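Four helix bundle protein (Bacteroides thetaiotaomicron VPI-5482, PDB 2RLD) is of unknown function but belongs to the 23S rRNA-intervening sequence protein family, folds as a four-helix bundle and binds calcium. Local coordinates at residues V23-Y26 with K27-N31; T47-G50 with A51-E55. All blocks are in the same frame, centred on the assembly; numbering follows the deposited sequence.

Overall arrangement
The chain is a four-helix bundle, built from helices 7-32, 38-57, 62-88 and 94-116. Following it from the N terminus, interaction 1 comes first, in the last turns of helix 7-32. Interaction 2 follows in the C-terminal half of helix 38-57. Each contact joins two successive pieces of a single helix, so neither closes a loop. They run in series and do not nest or cross. Their centres lie about 20 Å apart, and their nearest atoms about 4 Å. Both contacts put residues on the other three helices of the bundle. Both also touch a second subunit, so each helix serves the core and the subunit interface together.

Interaction 1. Residues V23-Y26 with K27-N31; sequences VNLY and KFLVN
The last turns of helix 7-32, one of the four helices of the bundle, bring Y26 against V30 one turn on. CG2 of V30 lies over one face of the Y26 ring, 3.7 Å from its centroid and 20° off the ring normal. This is a CH-pi contact. Among the ring atoms V30 CG2 comes nearest to Y26 CZ, at 3.5 Å, offset toward the rim. The Y26 ring reaches it because CG stands anti to the backbone N (chi1 178°). S39 and L43 of helix 38-57 also touch Y26, as does V37 of the second subunit. With an alanine in place of Y26, V30 CG2 would probably lose the ring face it packs on, and a gap would open toward helix 38-57.

On another side of the helix, L25 and L29 cross obliquely, with L25 CG 4.0 Å from L29 CD1. These two buried leucines pack into the core, where L83 and L86 of helix 62-88 meet them. L25 CD1 also approaches F28 CD2, at 4.3 Å.

Regular backbone bonds hold the turns together. K27 N donates to V23 O, F28 N to N24 O, L29 N to L25 O and V30 N to Y26 O. The helix widens into a pi-type turn at residues 28-31.

K27 bends at chi3 (77°), and a water joins its NZ to N24. The water donates to N24 OD1 at 2.7 Å and accepts from K27 NZ at 2.9 Å.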
loop_
_atom_site.group_PDB
_atom_site.type_symbol
_atom_site.label_atom_id
_atom_site.label_comp_id
_atom_site.label_asym_id
_atom_site.label_seq_id
_atom_site.Cartn_x
_atom_site.Cartn_y
_atom_site.Cartn_z
ATOM N N VAL C 23 -15.535 -11.118 -4.068
ATOM C CA VAL C 23 -14.756 -12.106 -3.311
ATOM C C VAL C 23 -14.599 -13.401 -4.099
ATOM O O VAL C 23 -13.502 -13.986 -4.169
ATOM C CB VAL C 23 -15.332 -12.355 -1.906
ATOM C CG1 VAL C 23 -14.678 -13.532 -1.214
ATOM C CG2 VAL C 23 -15.163 -11.145 -1.044
ATOM N N ASN C 24 -15.687 -13.885 -4.678
ATOM C CA ASN C 24 -15.596 -15.098 -5.506
ATOM C C ASN C 24 -14.683 -14.947 -6.720
ATOM O O ASN C 24 -13.920 -15.877 -7.069
ATOM C CB ASN C 24 -17.002 -15.543 -5.919
ATOM C CG ASN C 24 -17.790 -16.148 -4.768
ATOM O OD1 ASN C 24 -17.222 -16.620 -3.784
ATOM N ND2 ASN C 24 -19.116 -16.154 -4.903
ATOM N N LEU C 25 -14.739 -13.785 -7.373
ATOM C CA LEU C 25 -13.870 -13.497 -8.486
ATOM C C LEU C 25 -12.418 -13.489 -8.060
ATOM O O LEU C 25 -11.553 -13.950 -8.797
ATOM C CB LEU C 25 -14.229 -12.157 -9.124
ATOM C CG LEU C 25 -13.358 -11.743 -10.313
ATOM C CD1 LEU C 25 -13.462 -12.755 -11.489
ATOM C CD2 LEU C 25 -13.714 -10.306 -10.762
ATOM N N TYR C 26 -12.147 -12.906 -6.902
ATOM C CA TYR C 26 -10.790 -12.899 -6.350
ATOM C C TYR C 26 -10.254 -14.290 -6.155
ATOM O O TYR C 26 -9.137 -14.615 -6.600
ATOM C CB TYR C 26 -10.758 -12.124 -5.044
ATOM C CG TYR C 26 -9.405 -12.110 -4.403
ATOM C CD1 TYR C 26 -8.423 -11.254 -4.854
ATOM C CD2 TYR C 26 -9.105 -12.967 -3.364
ATOM C CE1 TYR C 26 -7.182 -11.247 -4.301
ATOM C CE2 TYR C 26 -7.872 -12.950 -2.772
ATOM C CZ TYR C 26 -6.909 -12.098 -3.238
ATOM O OH TYR C 26 -5.655 -12.073 -2.667
ATOM N N LYS C 27 -11.056 -15.147 -5.536
ATOM C CA LYS C 27 -10.671 -16.559 -5.371
ATOM C C LYS C 27 -10.368 -17.252 -6.698
ATOM O O LYS C 27 -9.370 -17.958 -6.823
ATOM C CB LYS C 27 -11.776 -17.315 -4.632
ATOM C CG LYS C 27 -11.964 -16.897 -3.207
ATOM C CD LYS C 27 -13.230 -17.514 -2.635
ATOM C CE LYS C 27 -13.071 -18.947 -2.287
ATOM N NZ LYS C 27 -14.400 -19.603 -1.911
ATOM N N PHE C 28 -11.242 -17.037 -7.687
ATOM C CA PHE C 28 -11.056 -17.568 -9.029
ATOM C C PHE C 28 -9.731 -17.127 -9.611
ATOM O O PHE C 28 -8.950 -17.968 -10.067
ATOM C CB PHE C 28 -12.206 -17.120 -9.925
ATOM C CG PHE C 28 -12.020 -17.471 -11.371
ATOM C CD1 PHE C 28 -12.283 -18.762 -11.831
ATOM C CD2 PHE C 28 -11.612 -16.522 -12.270
ATOM C CE1 PHE C 28 -12.112 -19.102 -13.176
ATOM C CE2 PHE C 28 -11.444 -16.865 -13.638
ATOM C CZ PHE C 28 -11.714 -18.161 -14.070
ATOM N N LEU C 29 -9.461 -15.819 -9.556
ATOM C CA LEU C 29 -8.263 -15.268 -10.165
ATOM C C LEU C 29 -7.011 -15.804 -9.488
ATOM O O LEU C 29 -6.071 -16.224 -10.156
ATOM C CB LEU C 29 -8.276 -13.742 -10.134
ATOM C CG LEU C 29 -9.302 -13.071 -11.045
ATOM C CD1 LEU C 29 -9.374 -11.589 -10.695
ATOM C CD2 LEU C 29 -8.948 -13.354 -12.508
ATOM N N VAL C 30 -7.008 -15.815 -8.161
ATOM C CA VAL C 30 -5.821 -16.258 -7.443
ATOM C C VAL C 30 -5.627 -17.773 -7.550
ATOM O O VAL C 30 -4.540 -18.232 -7.891
ATOM C CB VAL C 30 -5.868 -15.791 -5.943
ATOM C CG1 VAL C 30 -4.732 -16.409 -5.191
ATOM C CG2 VAL C 30 -5.851 -14.226 -5.874
ATOM N N ASN C 31 -6.669 -18.534 -7.250
ATOM C CA ASN C 31 -6.548 -19.994 -7.109
ATOM C C ASN C 31 -6.507 -20.727 -8.441
ATOM O O ASN C 31 -5.711 -21.677 -8.613
ATOM C CB ASN C 31 -7.677 -20.567 -6.256
ATOM C CG ASN C 31 -7.628 -20.078 -4.827
ATOM O OD1 ASN C 31 -6.556 -19.901 -4.257
ATOM N ND2 ASN C 31 -8.791 -19.845 -4.250
HETATM O O HOH W 1 -15.926 -18.939 -4.279
#

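Interaction 2. Residues T47-G50 with A51-E55; sequences TSIG and ANIRE. With EDO (1,2-ethanediol), chain S.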
loop_
_atom_site.group_PDB
_atom_site.type_symbol
_atom_site.label_atom_id
_atom_site.label_comp_id
_atom_site.label_asym_id
_atom_site.label_seq_id
_atom_site.Cartn_x
_atom_site.Cartn_y
_atom_site.Cartn_z
ATOM N N THR C 47 -15.118 -4.351 -3.275
ATOM C CA THR C 47 -15.712 -4.449 -1.937
ATOM C C THR C 47 -15.843 -3.096 -1.255
ATOM O O THR C 47 -16.691 -2.917 -0.354
ATOM C CB THR C 47 -14.904 -5.438 -1.016
ATOM O OG1 THR C 47 -13.575 -4.940 -0.862
ATOM C CG2 THR C 47 -14.923 -6.863 -1.603
ATOM N N SER C 48 -15.079 -2.107 -1.725
ATOM C CA SER C 48 -15.105 -0.756 -1.143
ATOM C C SER C 48 -16.360 0.028 -1.557
ATOM O O SER C 48 -16.729 0.996 -0.892
ATOM C CB SER C 48 -13.851 0.031 -1.513
ATOM O OG SER C 48 -12.679 -0.529 -0.912
ATOM N N ILE C 49 -16.985 -0.358 -2.669
ATOM C CA ILE C 49 -18.263 0.259 -3.079
ATOM C C ILE C 49 -19.247 0.170 -1.886
ATOM O O ILE C 49 -19.713 1.191 -1.367
ATOM C CB ILE C 49 -18.864 -0.436 -4.328
ATOM C CG1 ILE C 49 -17.874 -0.434 -5.504
ATOM C CG2 ILE C 49 -20.197 0.217 -4.777
ATOM C CD1 ILE C 49 -18.333 -1.310 -6.679
ATOM N N GLY C 50 -19.494 -1.050 -1.392
ATOM C CA GLY C 50 -20.445 -1.250 -0.266
ATOM C C GLY C 50 -20.003 -0.575 1.020
ATOM O O GLY C 50 -20.835 -0.048 1.772
ATOM N N ALA C 51 -18.699 -0.595 1.284
ATOM C CA ALA C 51 -18.169 0.004 2.493
ATOM C C ALA C 51 -18.450 1.532 2.532
ATOM O O ALA C 51 -18.801 2.087 3.567
ATOM C CB ALA C 51 -16.671 -0.283 2.626
ATOM N N ASN C 52 -18.296 2.199 1.409
ATOM C CA ASN C 52 -18.581 3.619 1.359
ATOM C C ASN C 52 -20.054 3.921 1.422
ATOM O O ASN C 52 -20.446 4.948 1.997
ATOM C CB ASN C 52 -17.968 4.246 0.109
ATOM C CG ASN C 52 -16.497 4.504 0.294
ATOM O OD1 ASN C 52 -16.130 5.505 0.928
ATOM N ND2 ASN C 52 -15.644 3.613 -0.234
ATOM N N ILE C 53 -20.881 3.044 0.846
ATOM C CA ILE C 53 -22.331 3.221 0.939
ATOM C C ILE C 53 -22.726 3.131 2.408
ATOM O O ILE C 53 -23.537 3.921 2.891
ATOM C CB ILE C 53 -23.104 2.197 0.077
ATOM C CG1 ILE C 53 -22.812 2.464 -1.417
ATOM C CG2 ILE C 53 -24.600 2.313 0.350
ATOM C CD1 ILE C 53 -23.260 1.369 -2.408
ATOM N N ARG C 54 -22.117 2.189 3.123
ATOM C CA ARG C 54 -22.321 2.070 4.566
ATOM C C ARG C 54 -21.884 3.329 5.328
ATOM O O ARG C 54 -22.557 3.734 6.303
ATOM C CB ARG C 54 -21.604 0.833 5.122
ATOM C CG ARG C 54 -21.996 0.499 6.559
ATOM C CD ARG C 54 -21.282 -0.732 7.096
ATOM N NE ARG C 54 -21.972 -1.251 8.261
ATOM C CZ ARG C 54 -21.811 -0.827 9.508
ATOM N NH1 ARG C 54 -20.939 0.120 9.799
ATOM N NH2 ARG C 54 -22.525 -1.382 10.475
ATOM N N GLU C 55 -20.774 3.948 4.924
ATOM C CA GLU C 55 -20.378 5.220 5.544
ATOM C C GLU C 55 -21.408 6.285 5.232
ATOM O O GLU C 55 -21.771 7.070 6.121
ATOM C CB GLU C 55 -19.002 5.696 5.073
ATOM C CG GLU C 55 -17.842 4.973 5.731
ATOM C CD GLU C 55 -16.494 5.675 5.534
ATOM O OE1 GLU C 55 -16.467 6.832 5.036
ATOM O OE2 GLU C 55 -15.448 5.070 5.896
HETATM C C1 EDO S . -13.414 -1.421 2.671
HETATM O O1 EDO S . -13.416 -0.339 1.724
HETATM C C2 EDO S . -13.765 -2.727 1.961
HETATM O O2 EDO S . -12.785 -3.048 0.950
#
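N52 CG stands anti to its carbonyl carbon (chi1 -80°), which folds the amide back along the helix to S48. N52 ND2 donates to S48 O at 2.9 Å, from above the carbonyl plane. N52 N donates to S48 O at 3.0 Å, from the opposite face. One residue thus grips a single carbonyl with two bonds, and the side-chain bond limits how the amide can turn.

S48 OG is also anti to its carbonyl carbon (chi1 -67°) and bonds to R44 O. A 1,2-ethanediol, probably from the crystallisation liquor, bridges the hydroxyls. The ethanediol O1 donates to S48 OG at 2.7 Å, and its O2 donates to T47 OG1 at 2.7 Å. A51 CB lies 3.4 Å from O1 of the ethanediol.

I49 and I53 lie side by side and point the same way, with I49 CG2 4.0 Å from I53 CD1. They face the core, meeting helices 7-32 and 94-116. R54 extends to the second subunit, where E84 and E80 form salt bridges with it. A51 N bonds only weakly to T47 O. The arrangement is that of an amphipathic helix in a four-helix bundle, isoleucines inward and R54 at the subunit interface.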